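PDB 5IZ5: cytosolic phospholipase A2 delta from Homo sapiens, which catalyses the calcium-dependent hydrolysis of glycerophospholipids at the sn-2 position, preferring linoleic acid there, and associates with membranes through its N-terminal C2 domain. Local coordinates for residues K158-R163 with L495-F500; A338-Y343 with E780-L785; L349-L354 with L788-V793; L479-W484 with Y631-M636. The protein carries 3 engineered substitutions. All coordinates share one frame; numbering follows the deposited sequence.

Contact 1: residues K158-R163 with L495-F500; sequences KVIVAR and LKYGAF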
loop_
_atom_site.group_PDB
_atom_site.type_symbol
_atom_site.label_atom_id
_atom_site.label_comp_id
_atom_site.label_asym_id
_atom_site.label_seq_id
_atom_site.Cartn_x
_atom_site.Cartn_y
_atom_site.Cartn_z
ATOM N N LYS B 158 17.686 6.416 6.166
ATOM C CA LYS B 158 18.150 5.594 7.297
ATOM C C LYS B 158 17.349 4.308 7.542
ATOM O O LYS B 158 17.652 3.569 8.479
ATOM C CB LYS B 158 18.258 6.418 8.587
ATOM C CG LYS B 158 19.176 7.626 8.473
ATOM C CD LYS B 158 20.584 7.232 8.059
ATOM C CE LYS B 158 21.483 8.460 8.004
ATOM N NZ LYS B 158 22.850 8.235 8.551
ATOM N N VAL B 159 16.349 4.028 6.706
ATOM C CA VAL B 159 15.688 2.710 6.731
ATOM C C VAL B 159 15.727 2.063 5.341
ATOM O O VAL B 159 16.073 0.897 5.225
ATOM C CB VAL B 159 14.279 2.714 7.389
ATOM C CG1 VAL B 159 14.006 4.010 8.132
ATOM C CG2 VAL B 159 13.178 2.382 6.401
ATOM N N ILE B 160 15.426 2.833 4.300
ATOM C CA ILE B 160 15.558 2.382 2.922
ATOM C C ILE B 160 16.807 3.006 2.320
ATOM O O ILE B 160 17.061 4.182 2.549
ATOM C CB ILE B 160 14.352 2.858 2.081
ATOM C CG1 ILE B 160 13.089 2.034 2.393
ATOM C CG2 ILE B 160 14.656 2.864 0.587
ATOM C CD1 ILE B 160 13.191 0.549 2.119
ATOM N N VAL B 161 17.538 2.229 1.522
ATOM C CA VAL B 161 18.744 2.676 0.832
ATOM C C VAL B 161 18.597 2.484 -0.674
ATOM O O VAL B 161 18.243 1.401 -1.157
ATOM C CB VAL B 161 19.989 1.869 1.259
ATOM C CG1 VAL B 161 21.220 2.311 0.475
ATOM C CG2 VAL B 161 20.243 2.012 2.750
ATOM N N ALA B 162 18.884 3.551 -1.405
ATOM C CA ALA B 162 19.027 3.494 -2.842
ATOM C C ALA B 162 20.514 3.323 -3.163
ATOM O O ALA B 162 21.343 4.206 -2.882
ATOM C CB ALA B 162 18.481 4.759 -3.461
ATOM N N ARG B 163 20.851 2.166 -3.728
ATOM C CA ARG B 163 22.232 1.857 -4.104
ATOM C C ARG B 163 22.609 2.669 -5.331
ATOM O O ARG B 163 21.733 3.056 -6.110
ATOM C CB ARG B 163 22.379 0.368 -4.410
ATOM C CG ARG B 163 22.004 -0.560 -3.261
ATOM C CD ARG B 163 22.914 -0.371 -2.063
ATOM N NE ARG B 163 24.310 -0.658 -2.407
ATOM C CZ ARG B 163 24.886 -1.863 -2.363
ATOM N NH1 ARG B 163 24.204 -2.937 -1.969
ATOM N NH2 ARG B 163 26.160 -1.992 -2.722
ATOM N N LEU B 495 4.087 4.348 5.301
ATOM C CA LEU B 495 4.456 5.003 6.553
ATOM C C LEU B 495 5.687 4.324 7.201
ATOM O O LEU B 495 6.601 4.988 7.665
ATOM C CB LEU B 495 3.257 5.018 7.517
ATOM C CG LEU B 495 2.006 5.789 7.060
ATOM C CD1 LEU B 495 0.846 5.587 8.033
ATOM C CD2 LEU B 495 2.294 7.272 6.878
ATOM N N LYS B 496 5.728 2.997 7.181
ATOM C CA LYS B 496 6.839 2.244 7.781
ATOM C C LYS B 496 8.217 2.521 7.132
ATOM O O LYS B 496 9.235 2.598 7.829
ATOM C CB LYS B 496 6.534 0.741 7.706
ATOM C CG LYS B 496 7.518 -0.198 8.409
ATOM C CD LYS B 496 7.618 -1.552 7.692
ATOM C CE LYS B 496 6.499 -2.498 8.042
ATOM N NZ LYS B 496 6.870 -3.885 7.658
ATOM N N TYR B 497 8.253 2.674 5.811
ATOM C CA TYR B 497 9.532 2.788 5.083
ATOM C C TYR B 497 9.911 4.233 4.723
ATOM O O TYR B 497 11.019 4.490 4.216
ATOM C CB TYR B 497 9.498 1.951 3.803
ATOM C CG TYR B 497 9.241 0.473 3.993
ATOM C CD1 TYR B 497 10.198 -0.358 4.553
ATOM C CD2 TYR B 497 8.053 -0.097 3.577
ATOM C CE1 TYR B 497 9.960 -1.716 4.721
ATOM C CE2 TYR B 497 7.804 -1.447 3.728
ATOM C CZ TYR B 497 8.763 -2.255 4.301
ATOM O OH TYR B 497 8.523 -3.598 4.455
ATOM N N GLY B 498 8.997 5.172 4.970
ATOM C CA GLY B 498 9.240 6.571 4.650
ATOM C C GLY B 498 9.532 6.787 3.175
ATOM O O GLY B 498 10.475 7.485 2.815
ATOM N N ALA B 499 8.702 6.198 2.326
ATOM C CA ALA B 499 8.963 6.161 0.892
ATOM C C ALA B 499 7.670 6.379 0.133
ATOM O O ALA B 499 6.700 5.655 0.332
ATOM C CB ALA B 499 9.599 4.833 0.512
ATOM N N PHE B 500 7.666 7.382 -0.736
ATOM C CA PHE B 500 6.447 7.861 -1.356
ATOM C C PHE B 500 6.664 8.223 -2.825
ATOM O O PHE B 500 7.767 8.578 -3.239
ATOM C CB PHE B 500 5.937 9.093 -0.589
ATOM C CG PHE B 500 5.375 8.785 0.779
ATOM C CD1 PHE B 500 4.002 8.723 0.984
ATOM C CD2 PHE B 500 6.216 8.586 1.864
ATOM C CE1 PHE B 500 3.480 8.433 2.240
ATOM C CE2 PHE B 500 5.706 8.293 3.125
ATOM C CZ PHE B 500 4.332 8.217 3.312
#
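Val159 and Ile160 both reach Tyr497, one from beside its ring and one across its CB. CG2 of Val159 lies 3.7 Å from the carbonyl O of Tyr497 and, near the ring plane, faces the ring edge at CD1. Ile160 meets the same residue at two heights: its CG1 is 3.9 Å from Tyr497 CB, and farther out its CD1 comes to 4.0 Å from Tyr497 CD1. With chi1 at -75°, Ile160 CG1 stands beside its own backbone N, which turns the longer branch toward the tyrosine.

A polar bridge runs alongside this apolar touch. Asn157 gives its ND2 to the carbonyl of Tyr497, while its OD1 accepts from the backbone N of Val159 and of Ile160. On the tyrosine side, Lys496 CD sits 3.6 Å above one ring face, toward the rim. The hydroxyl probably bonds to Glu483 OE1 and also meets the backbone N of Thr641. Just beyond, Gly498 and Ala499 form a G1 beta bulge opposite Phe494, in the hairpin of strands 492-494 and 499-501.

Strand 160-172 belongs to an antiparallel sheet that is probably part of a second C2-like domain, whereas the hairpin belongs to the mixed sheet of the catalytic domain. No direct hydrogen bond joins the two segments, so the join between the two sheets rests here on van der Waals contact and the Asn157 amide.

Contact 2: residues A338-Y343 with E780-L785; sequences AMTSLY and EDFERL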
loop_
_atom_site.group_PDB
_atom_site.type_symbol
_atom_site.label_atom_id
_atom_site.label_comp_id
_atom_site.label_asym_id
_atom_site.label_seq_id
_atom_site.Cartn_x
_atom_site.Cartn_y
_atom_site.Cartn_z
ATOM N N ALA B 338 -21.639 4.179 5.550
ATOM C CA ALA B 338 -20.567 5.128 5.868
ATOM C C ALA B 338 -20.600 6.319 4.912
ATOM O O ALA B 338 -20.466 7.456 5.342
ATOM C CB ALA B 338 -19.197 4.451 5.820
ATOM N N MET B 339 -20.776 6.053 3.620
ATOM C CA MET B 339 -20.798 7.117 2.618
ATOM C C MET B 339 -21.905 8.132 2.923
ATOM O O MET B 339 -21.662 9.340 2.950
ATOM C CB MET B 339 -21.003 6.542 1.214
ATOM C CG MET B 339 -21.042 7.592 0.115
ATOM S SD MET B 339 -21.513 6.972 -1.503
ATOM C CE MET B 339 -23.255 6.588 -1.251
ATOM N N THR B 340 -23.115 7.627 3.146
ATOM C CA THR B 340 -24.291 8.468 3.401
ATOM C C THR B 340 -24.129 9.282 4.681
ATOM O O THR B 340 -24.283 10.502 4.678
ATOM C CB THR B 340 -25.569 7.612 3.489
ATOM O OG1 THR B 340 -25.780 6.961 2.232
ATOM C CG2 THR B 340 -26.804 8.459 3.829
ATOM N N SER B 341 -23.796 8.596 5.765
ATOM C CA SER B 341 -23.679 9.231 7.062
ATOM C C SER B 341 -22.595 10.315 7.083
ATOM O O SER B 341 -22.778 11.365 7.706
ATOM C CB SER B 341 -23.391 8.178 8.124
ATOM O OG SER B 341 -23.301 8.770 9.408
ATOM N N LEU B 342 -21.479 10.056 6.398
ATOM C CA LEU B 342 -20.368 11.002 6.317
ATOM C C LEU B 342 -20.774 12.291 5.606
ATOM O O LEU B 342 -20.357 13.374 6.003
ATOM C CB LEU B 342 -19.161 10.360 5.617
ATOM C CG LEU B 342 -17.891 11.203 5.465
ATOM C CD1 LEU B 342 -17.429 11.798 6.788
ATOM C CD2 LEU B 342 -16.778 10.350 4.860
ATOM N N TYR B 343 -21.585 12.170 4.558
ATOM C CA TYR B 343 -22.160 13.339 3.897
ATOM C C TYR B 343 -22.898 14.224 4.912
ATOM O O TYR B 343 -22.756 15.451 4.911
ATOM C CB TYR B 343 -23.139 12.918 2.801
ATOM C CG TYR B 343 -22.528 12.683 1.434
ATOM C CD1 TYR B 343 -21.912 13.717 0.740
ATOM C CD2 TYR B 343 -22.602 11.434 0.818
ATOM C CE1 TYR B 343 -21.373 13.512 -0.520
ATOM C CE2 TYR B 343 -22.062 11.218 -0.438
ATOM C CZ TYR B 343 -21.450 12.256 -1.105
ATOM O OH TYR B 343 -20.912 12.043 -2.351
ATOM N N GLU B 780 -36.321 7.871 1.160
ATOM C CA GLU B 780 -36.806 7.889 2.534
ATOM C C GLU B 780 -35.719 7.464 3.529
ATOM O O GLU B 780 -35.433 8.183 4.484
ATOM C CB GLU B 780 -38.011 6.947 2.648
ATOM C CG GLU B 780 -39.053 7.331 3.683
ATOM C CD GLU B 780 -40.217 6.343 3.731
ATOM O OE1 GLU B 780 -41.169 6.583 4.509
ATOM O OE2 GLU B 780 -40.182 5.329 2.994
ATOM N N ASP B 781 -35.119 6.294 3.294
ATOM C CA ASP B 781 -34.081 5.739 4.176
ATOM C C ASP B 781 -32.760 6.506 4.113
ATOM O O ASP B 781 -32.039 6.589 5.106
ATOM C CB ASP B 781 -33.816 4.266 3.842
ATOM C CG ASP B 781 -34.984 3.358 4.196
ATOM O OD1 ASP B 781 -35.744 3.686 5.132
ATOM O OD2 ASP B 781 -35.131 2.304 3.542
ATOM N N PHE B 782 -32.432 7.036 2.938
ATOM C CA PHE B 782 -31.241 7.866 2.770
ATOM C C PHE B 782 -31.341 9.107 3.647
ATOM O O PHE B 782 -30.421 9.409 4.410
ATOM C CB PHE B 782 -31.092 8.285 1.305
ATOM C CG PHE B 782 -29.897 9.160 1.038
ATOM C CD1 PHE B 782 -28.712 8.616 0.557
ATOM C CD2 PHE B 782 -29.956 10.530 1.258
ATOM C CE1 PHE B 782 -27.607 9.416 0.304
ATOM C CE2 PHE B 782 -28.855 11.336 1.006
ATOM C CZ PHE B 782 -27.680 10.778 0.527
ATOM N N GLU B 783 -32.468 9.813 3.527
ATOM C CA GLU B 783 -32.685 11.077 4.242
ATOM C C GLU B 783 -32.622 10.921 5.756
ATOM O O GLU B 783 -32.001 11.730 6.433
ATOM C CB GLU B 783 -34.015 11.723 3.833
ATOM C CG GLU B 783 -33.984 12.381 2.460
ATOM C CD GLU B 783 -33.083 13.608 2.403
ATOM O OE1 GLU B 783 -33.198 14.480 3.286
ATOM O OE2 GLU B 783 -32.252 13.707 1.477
ATOM N N ARG B 784 -33.242 9.868 6.279
ATOM C CA ARG B 784 -33.197 9.587 7.716
ATOM C C ARG B 784 -31.774 9.448 8.245
ATOM O O ARG B 784 -31.425 10.046 9.263
ATOM C CB ARG B 784 -33.966 8.310 8.041
ATOM C CG ARG B 784 -35.474 8.493 8.099
ATOM C CD ARG B 784 -36.153 7.175 8.445
ATOM N NE ARG B 784 -37.276 6.826 7.574
ATOM C CZ ARG B 784 -38.523 6.563 7.961
ATOM N NH1 ARG B 784 -38.890 6.636 9.237
ATOM N NH2 ARG B 784 -39.416 6.229 7.036
ATOM N N LEU B 785 -30.963 8.642 7.564
ATOM C CA LEU B 785 -29.579 8.408 7.989
ATOM C C LEU B 785 -28.771 9.693 7.885
ATOM O O LEU B 785 -28.013 10.038 8.791
ATOM C CB LEU B 785 -28.923 7.295 7.154
ATOM C CG LEU B 785 -27.474 6.914 7.480
ATOM C CD1 LEU B 785 -27.274 6.654 8.963
ATOM C CD2 LEU B 785 -27.048 5.692 6.677
#
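The methyl group of Thr340 sits over a face of the Phe782 ring: CG2 is 3.9 Å from the ring centroid and 20° off the ring normal, a CH-pi contact displaced toward the rim at CE1. Its hydroxyl points elsewhere, although OG1 passes 3.6 Å from Phe782 CE1; the polar partner of OG1 is the carbonyl O of Ala336, one turn back in the same helix. Phe782 holds its CG anti to the backbone N (chi1 179°), and this swings the ring toward helix 335-351 even though its CB does not point there.

Leu785, one turn further along helix 779-794, takes the other flank of the threonine. Its CD2 lies 4.0 Å from Thr340 CG2 and just as far from Thr340 CB, so the methyl is lodged between ring and isobutyl group. CD1 of Leu785 turns to Ser341, with a looser 4.3 Å approach to its CB.

The helices carrying these residues belong to the catalytic domain. Helix 335-351 follows strand 327-331 in a strand-turn-helix unit, and the turn and the start of the helix carry Gly334 and Gly335, which bind substrate; as in related cytosolic phospholipases, these glycines probably help form the oxyanion hole. The local axes approach to 9.3 Å and cross at -52°.

Further contacts enclose the pair: Leu396 of helix 386-397 touches Thr340, and Arg393 of that helix touches Phe782. The hydroxyl of Ser341 bonds to that of Ser789, which also meets the carbonyl of Leu785.

Contact 3: residues L349-L354 with L788-V793; sequences LQKLGL and LSDYNV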
loop_
_atom_site.group_PDB
_atom_site.type_symbol
_atom_site.label_atom_id
_atom_site.label_comp_id
_atom_site.label_asym_id
_atom_site.label_seq_id
_atom_site.Cartn_x
_atom_site.Cartn_y
_atom_site.Cartn_z
ATOM N N LEU B 349 -20.901 20.082 9.844
ATOM C CA LEU B 349 -19.705 20.884 10.071
ATOM C C LEU B 349 -19.707 22.143 9.208
ATOM O O LEU B 349 -19.229 23.189 9.642
ATOM C CB LEU B 349 -18.430 20.066 9.827
ATOM C CG LEU B 349 -18.153 18.923 10.809
ATOM C CD1 LEU B 349 -17.001 18.062 10.308
ATOM C CD2 LEU B 349 -17.859 19.435 12.210
ATOM N N GLN B 350 -20.247 22.040 7.996
ATOM C CA GLN B 350 -20.347 23.191 7.106
ATOM C C GLN B 350 -21.300 24.230 7.691
ATOM O O GLN B 350 -20.938 25.395 7.839
ATOM C CB GLN B 350 -20.822 22.773 5.712
ATOM C CG GLN B 350 -20.698 23.880 4.676
ATOM C CD GLN B 350 -21.113 23.437 3.283
ATOM O OE1 GLN B 350 -22.198 22.893 3.091
ATOM N NE2 GLN B 350 -20.248 23.673 2.302
ATOM N N LYS B 351 -22.507 23.792 8.035
ATOM C CA LYS B 351 -23.524 24.672 8.608
ATOM C C LYS B 351 -23.045 25.362 9.882
ATOM O O LYS B 351 -23.333 26.531 10.092
ATOM C CB LYS B 351 -24.802 23.892 8.897
ATOM C CG LYS B 351 -25.593 23.530 7.654
ATOM C CD LYS B 351 -26.811 22.708 8.032
ATOM C CE LYS B 351 -27.678 22.368 6.836
ATOM N NZ LYS B 351 -28.787 21.457 7.228
ATOM N N LEU B 352 -22.301 24.640 10.716
ATOM C CA LEU B 352 -21.730 25.210 11.931
ATOM C C LEU B 352 -20.516 26.097 11.674
ATOM O O LEU B 352 -19.985 26.697 12.608
ATOM C CB LEU B 352 -21.318 24.098 12.896
ATOM C CG LEU B 352 -22.404 23.159 13.421
ATOM C CD1 LEU B 352 -21.765 22.145 14.362
ATOM C CD2 LEU B 352 -23.518 23.915 14.127
ATOM N N GLY B 353 -20.064 26.171 10.423
ATOM C CA GLY B 353 -18.866 26.929 10.077
ATOM C C GLY B 353 -17.591 26.313 10.613
ATOM O O GLY B 353 -16.582 26.996 10.728
ATOM N N LEU B 354 -17.618 25.020 10.936
ATOM C CA LEU B 354 -16.456 24.354 11.526
ATOM C C LEU B 354 -15.658 23.507 10.531
ATOM O O LEU B 354 -14.540 23.084 10.836
ATOM C CB LEU B 354 -16.890 23.506 12.722
ATOM C CG LEU B 354 -17.557 24.287 13.858
ATOM C CD1 LEU B 354 -18.049 23.328 14.924
ATOM C CD2 LEU B 354 -16.610 25.302 14.473
ATOM N N LEU B 788 -30.089 12.267 10.530
ATOM C CA LEU B 788 -29.611 11.800 11.828
ATOM C C LEU B 788 -28.159 12.207 12.050
ATOM O O LEU B 788 -27.806 12.730 13.106
ATOM C CB LEU B 788 -29.726 10.277 11.936
ATOM C CG LEU B 788 -29.013 9.632 13.129
ATOM C CD1 LEU B 788 -29.569 10.159 14.444
ATOM C CD2 LEU B 788 -29.129 8.121 13.074
ATOM N N SER B 789 -27.318 11.933 11.057
ATOM C CA SER B 789 -25.890 12.221 11.144
ATOM C C SER B 789 -25.657 13.717 11.305
ATOM O O SER B 789 -24.886 14.146 12.157
ATOM C CB SER B 789 -25.164 11.706 9.893
ATOM O OG SER B 789 -25.403 10.326 9.691
ATOM N N ASP B 790 -26.326 14.494 10.463
ATOM C CA ASP B 790 -26.296 15.951 10.535
ATOM C C ASP B 790 -26.689 16.439 11.933
ATOM O O ASP B 790 -25.981 17.235 12.550
ATOM C CB ASP B 790 -27.250 16.518 9.478
ATOM C CG ASP B 790 -27.311 18.031 9.481
ATOM O OD1 ASP B 790 -26.384 18.686 9.995
ATOM O OD2 ASP B 790 -28.297 18.569 8.946
ATOM N N TYR B 791 -27.811 15.931 12.427
ATOM C CA TYR B 791 -28.317 16.303 13.742
ATOM C C TYR B 791 -27.321 15.988 14.857
ATOM O O TYR B 791 -27.035 16.843 15.695
ATOM C CB TYR B 791 -29.644 15.595 14.012
ATOM C CG TYR B 791 -30.148 15.784 15.415
ATOM C CD1 TYR B 791 -31.002 16.836 15.736
ATOM C CD2 TYR B 791 -29.775 14.909 16.422
ATOM C CE1 TYR B 791 -31.466 17.009 17.029
ATOM C CE2 TYR B 791 -30.231 15.073 17.709
ATOM C CZ TYR B 791 -31.076 16.124 18.012
ATOM O OH TYR B 791 -31.534 16.288 19.299
ATOM N N ASN B 792 -26.801 14.761 14.864
ATOM C CA ASN B 792 -25.868 14.314 15.907
ATOM C C ASN B 792 -24.640 15.195 16.054
ATOM O O ASN B 792 -24.115 15.351 17.153
ATOM C CB ASN B 792 -25.410 12.877 15.660
ATOM C CG ASN B 792 -26.489 11.862 15.955
ATOM O OD1 ASN B 792 -27.608 12.217 16.327
ATOM N ND2 ASN B 792 -26.155 10.590 15.803
ATOM N N VAL B 793 -24.174 15.762 14.951
ATOM C CA VAL B 793 -23.047 16.684 15.008
ATOM C C VAL B 793 -23.511 18.078 15.450
ATOM O O VAL B 793 -22.878 18.695 16.304
ATOM C CB VAL B 793 -22.289 16.729 13.666
ATOM C CG1 VAL B 793 -21.335 17.916 13.608
ATOM C CG2 VAL B 793 -21.521 15.430 13.471
#
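Val793 carries the close-packed half of this contact, since both leucines that reach across converge on its CG1. Leu349 CD2 comes to 4.0 Å from Val793 CG1, the two side chains crossing at about a right angle. Leu352 CD1 is slightly farther away, 4.3 Å from Val793 CG1, and also lies 4.1 Å from the carbonyl O of Val793. Phe676 of strand 672-676 touches both Leu349 and Val793, and Ala348 adds to the valine's surroundings, so Leu349 and Val793 are buried against the central sheet of the catalytic domain, with Leu352 at the partly exposed margin.

On the other side Lys351 is exposed, but the Asp790 it reaches is buried. The lysine chain runs fully extended beyond CG and delivers NZ to OD2 of Asp790. At 3.4 Å this salt bridge is long, and its hydrogen bond is weak. Asp790 has its CG anti to the backbone N (chi1 179°), which brings the carboxylate nearer to the lysine than its CB direction would suggest; Leu347 and Ala348 touch the same side chain.

Helix 335-351 ends beside this site in a Schellman motif. Gly353 N bonds to Gln350 O and Leu354 N to Leu349 O, both at 2.8 Å, while Gly353 takes a positive phi of 69°. Leu352, within that turn, also touches Gln797 of helix 797-810.

Apolar contact thus appears to supply most of the hold near the sheet; the long, weak ion pair joins an exposed ammonium group to a buried carboxylate, and probably offsets that charge more than it binds tightly.

Contact 4: residues L479-W484 with Y631-M636; sequences LDFKEW and YQLDSM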
loop_
_atom_site.group_PDB
_atom_site.type_symbol
_atom_site.label_atom_id
_atom_site.label_comp_id
_atom_site.label_asym_id
_atom_site.label_seq_id
_atom_site.Cartn_x
_atom_site.Cartn_y
_atom_site.Cartn_z
ATOM N N LEU B 479 0.000 -14.219 7.860
ATOM C CA LEU B 479 -1.401 -13.814 7.613
ATOM C C LEU B 479 -1.625 -12.373 8.083
ATOM O O LEU B 479 -2.285 -11.563 7.414
ATOM C CB LEU B 479 -2.362 -14.769 8.351
ATOM C CG LEU B 479 -3.905 -14.725 8.173
ATOM C CD1 LEU B 479 -4.552 -13.504 8.832
ATOM C CD2 LEU B 479 -4.306 -14.820 6.704
ATOM N N ASP B 480 -1.049 -12.075 9.243
ATOM C CA ASP B 480 -1.188 -10.781 9.909
ATOM C C ASP B 480 0.008 -9.834 9.704
ATOM O O ASP B 480 0.160 -8.871 10.458
ATOM C CB ASP B 480 -1.466 -10.978 11.411
ATOM C CG ASP B 480 -0.410 -11.823 12.109
ATOM O OD1 ASP B 480 -0.332 -11.744 13.353
ATOM O OD2 ASP B 480 0.331 -12.570 11.431
ATOM N N PHE B 481 0.857 -10.126 8.714
ATOM C CA PHE B 481 1.798 -9.141 8.168
ATOM C C PHE B 481 1.013 -8.085 7.407
ATOM O O PHE B 481 0.280 -8.414 6.479
ATOM C CB PHE B 481 2.771 -9.815 7.211
ATOM C CG PHE B 481 3.733 -8.865 6.533
ATOM C CD1 PHE B 481 3.396 -8.251 5.331
ATOM C CD2 PHE B 481 4.982 -8.603 7.083
ATOM C CE1 PHE B 481 4.278 -7.391 4.701
ATOM C CE2 PHE B 481 5.869 -7.745 6.454
ATOM C CZ PHE B 481 5.517 -7.139 5.263
ATOM N N LYS B 482 1.180 -6.822 7.781
ATOM C CA LYS B 482 0.360 -5.759 7.206
ATOM C C LYS B 482 1.028 -4.407 7.372
ATOM O O LYS B 482 1.469 -4.061 8.458
ATOM C CB LYS B 482 -1.029 -5.757 7.863
ATOM C CG LYS B 482 -1.002 -5.675 9.375
ATOM C CD LYS B 482 -2.414 -5.773 9.916
ATOM C CE LYS B 482 -2.579 -5.047 11.244
ATOM N NZ LYS B 482 -3.940 -4.447 11.350
ATOM N N GLU B 483 1.085 -3.662 6.273
ATOM C CA GLU B 483 1.763 -2.371 6.180
ATOM C C GLU B 483 0.799 -1.315 5.666
ATOM O O GLU B 483 0.129 -1.514 4.650
ATOM C CB GLU B 483 2.957 -2.478 5.226
ATOM C CG GLU B 483 3.935 -3.569 5.629
ATOM C CD GLU B 483 5.010 -3.818 4.592
ATOM O OE1 GLU B 483 6.185 -3.902 4.987
ATOM O OE2 GLU B 483 4.681 -3.945 3.391
ATOM N N TRP B 484 0.737 -0.187 6.364
ATOM C CA TRP B 484 -0.172 0.886 5.978
ATOM C C TRP B 484 0.384 1.632 4.770
ATOM O O TRP B 484 1.542 2.055 4.773
ATOM C CB TRP B 484 -0.423 1.846 7.145
ATOM C CG TRP B 484 -1.170 1.191 8.277
ATOM C CD1 TRP B 484 -0.633 0.644 9.404
ATOM C CD2 TRP B 484 -2.585 0.992 8.369
ATOM N NE1 TRP B 484 -1.630 0.122 10.196
ATOM C CE2 TRP B 484 -2.839 0.323 9.584
ATOM C CE3 TRP B 484 -3.662 1.315 7.545
ATOM C CZ2 TRP B 484 -4.135 -0.029 9.996
ATOM C CZ3 TRP B 484 -4.952 0.968 7.951
ATOM C CH2 TRP B 484 -5.177 0.305 9.168
ATOM N N TYR B 631 6.808 -7.297 14.634
ATOM C CA TYR B 631 8.149 -7.636 15.129
ATOM C C TYR B 631 8.889 -8.688 14.282
ATOM O O TYR B 631 9.928 -8.401 13.657
ATOM C CB TYR B 631 8.122 -8.095 16.593
ATOM C CG TYR B 631 9.403 -8.803 17.019
ATOM C CD1 TYR B 631 9.369 -9.957 17.802
ATOM C CD2 TYR B 631 10.652 -8.328 16.605
ATOM C CE1 TYR B 631 10.542 -10.604 18.173
ATOM C CE2 TYR B 631 11.826 -8.970 16.964
ATOM C CZ TYR B 631 11.766 -10.105 17.749
ATOM O OH TYR B 631 12.933 -10.739 18.107
ATOM N N GLN B 632 8.339 -9.897 14.267
ATOM C CA GLN B 632 9.086 -11.088 13.832
ATOM C C GLN B 632 9.447 -11.018 12.358
ATOM O O GLN B 632 10.604 -11.197 11.977
ATOM C CB GLN B 632 8.269 -12.364 14.079
ATOM C CG GLN B 632 7.630 -12.469 15.473
ATOM C CD GLN B 632 8.479 -13.210 16.497
ATOM O OE1 GLN B 632 8.611 -12.762 17.638
ATOM N NE2 GLN B 632 9.039 -14.352 16.108
ATOM N N LEU B 633 8.442 -10.786 11.527
ATOM C CA LEU B 633 8.685 -10.640 10.092
ATOM C C LEU B 633 9.573 -9.437 9.744
ATOM O O LEU B 633 10.386 -9.503 8.808
ATOM C CB LEU B 633 7.347 -10.584 9.317
ATOM C CG LEU B 633 7.278 -11.666 8.241
ATOM C CD1 LEU B 633 5.854 -12.091 7.915
ATOM C CD2 LEU B 633 8.007 -11.214 6.991
ATOM N N ASP B 634 9.454 -8.360 10.510
ATOM C CA ASP B 634 10.225 -7.150 10.236
ATOM C C ASP B 634 11.699 -7.272 10.625
ATOM O O ASP B 634 12.552 -6.612 10.031
ATOM C CB ASP B 634 9.564 -5.942 10.895
ATOM C CG ASP B 634 8.191 -5.647 10.307
ATOM O OD1 ASP B 634 7.867 -6.153 9.213
ATOM O OD2 ASP B 634 7.418 -4.915 10.937
ATOM N N SER B 635 12.003 -8.144 11.585
ATOM C CA SER B 635 13.415 -8.445 11.913
ATOM C C SER B 635 14.113 -9.276 10.807
ATOM O O SER B 635 15.311 -9.553 10.905
ATOM C CB SER B 635 13.548 -9.139 13.286
ATOM O OG SER B 635 13.182 -10.507 13.227
ATOM N N MET B 636 13.360 -9.658 9.769
ATOM C CA MET B 636 13.877 -10.419 8.626
ATOM C C MET B 636 13.965 -9.524 7.391
ATOM O O MET B 636 13.023 -9.448 6.591
ATOM C CB MET B 636 12.988 -11.625 8.318
ATOM C CG MET B 636 12.900 -12.640 9.451
ATOM S SD MET B 636 14.461 -13.461 9.846
ATOM C CE MET B 636 14.674 -14.503 8.404
#
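In the catalytic domain, a turn next to strand 482-487 of the mixed sheet is packed against the short helix 631-634, with Phe481 and Leu633 as the principal pair. The two side chains cross at about a right angle, and the leucine meets the CD2-CE2 side of the ring obliquely. Leu633 CD1 is 3.7 Å from Phe481 CD2 and 3.9 Å from Phe481 CB, while Leu633 CD2 lies 4.1 Å from Phe481 CE2. Phe481 keeps its CG anti to the backbone N (chi1 177°), directing the ring out to the helix.

Asp634 adds a polar neighbour. Its OD1 stands 3.8 Å from Phe481 CE2, with ring and carboxylate planes 77° apart. That oxygen is already engaged: Lys496 NZ forms a salt bridge with it and another with Glu483 OE1. Those two acidic oxygens, Glu483 OE1 and Asp634 OD1, are 5.1 Å apart, and the shared ammonium group probably offsets their like charge. Lys472 contributes a second cation to the neighbourhood through a cation-pi contact with Phe481.

The helix is closed locally as well, by a bond from Ser635 N back to the carbonyl of Tyr631. From the same residue, just after the helix, Ser635 OG donates to Gln632 O over 2.9 Å, meeting the carbonyl at a C=O...donor angle of 131°.

How the contacts relate
Contacts 2 and 3 join the same helices, 335-351 and 779-794, at points whose centres lie 13 Å apart; a serine hydroxyl pair links them. Contact 2 is wholly buried and apolar across its segments, whereas contact 3 reaches solvent and ends in an ion pair. Contacts 1 and 4 form a second neighbourhood, centres 16 Å apart, both reaching the mixed sheet, and Lys496 spans them. The touching residues of contact 1 are all buried, while contact 4 includes the partly exposed Leu633. Contact 1 joins the mixed sheet to the antiparallel sheet that holds strand 160-172. The two neighbourhoods do not touch: the nearest atoms of contacts 2 and 4 are about 15 Å apart.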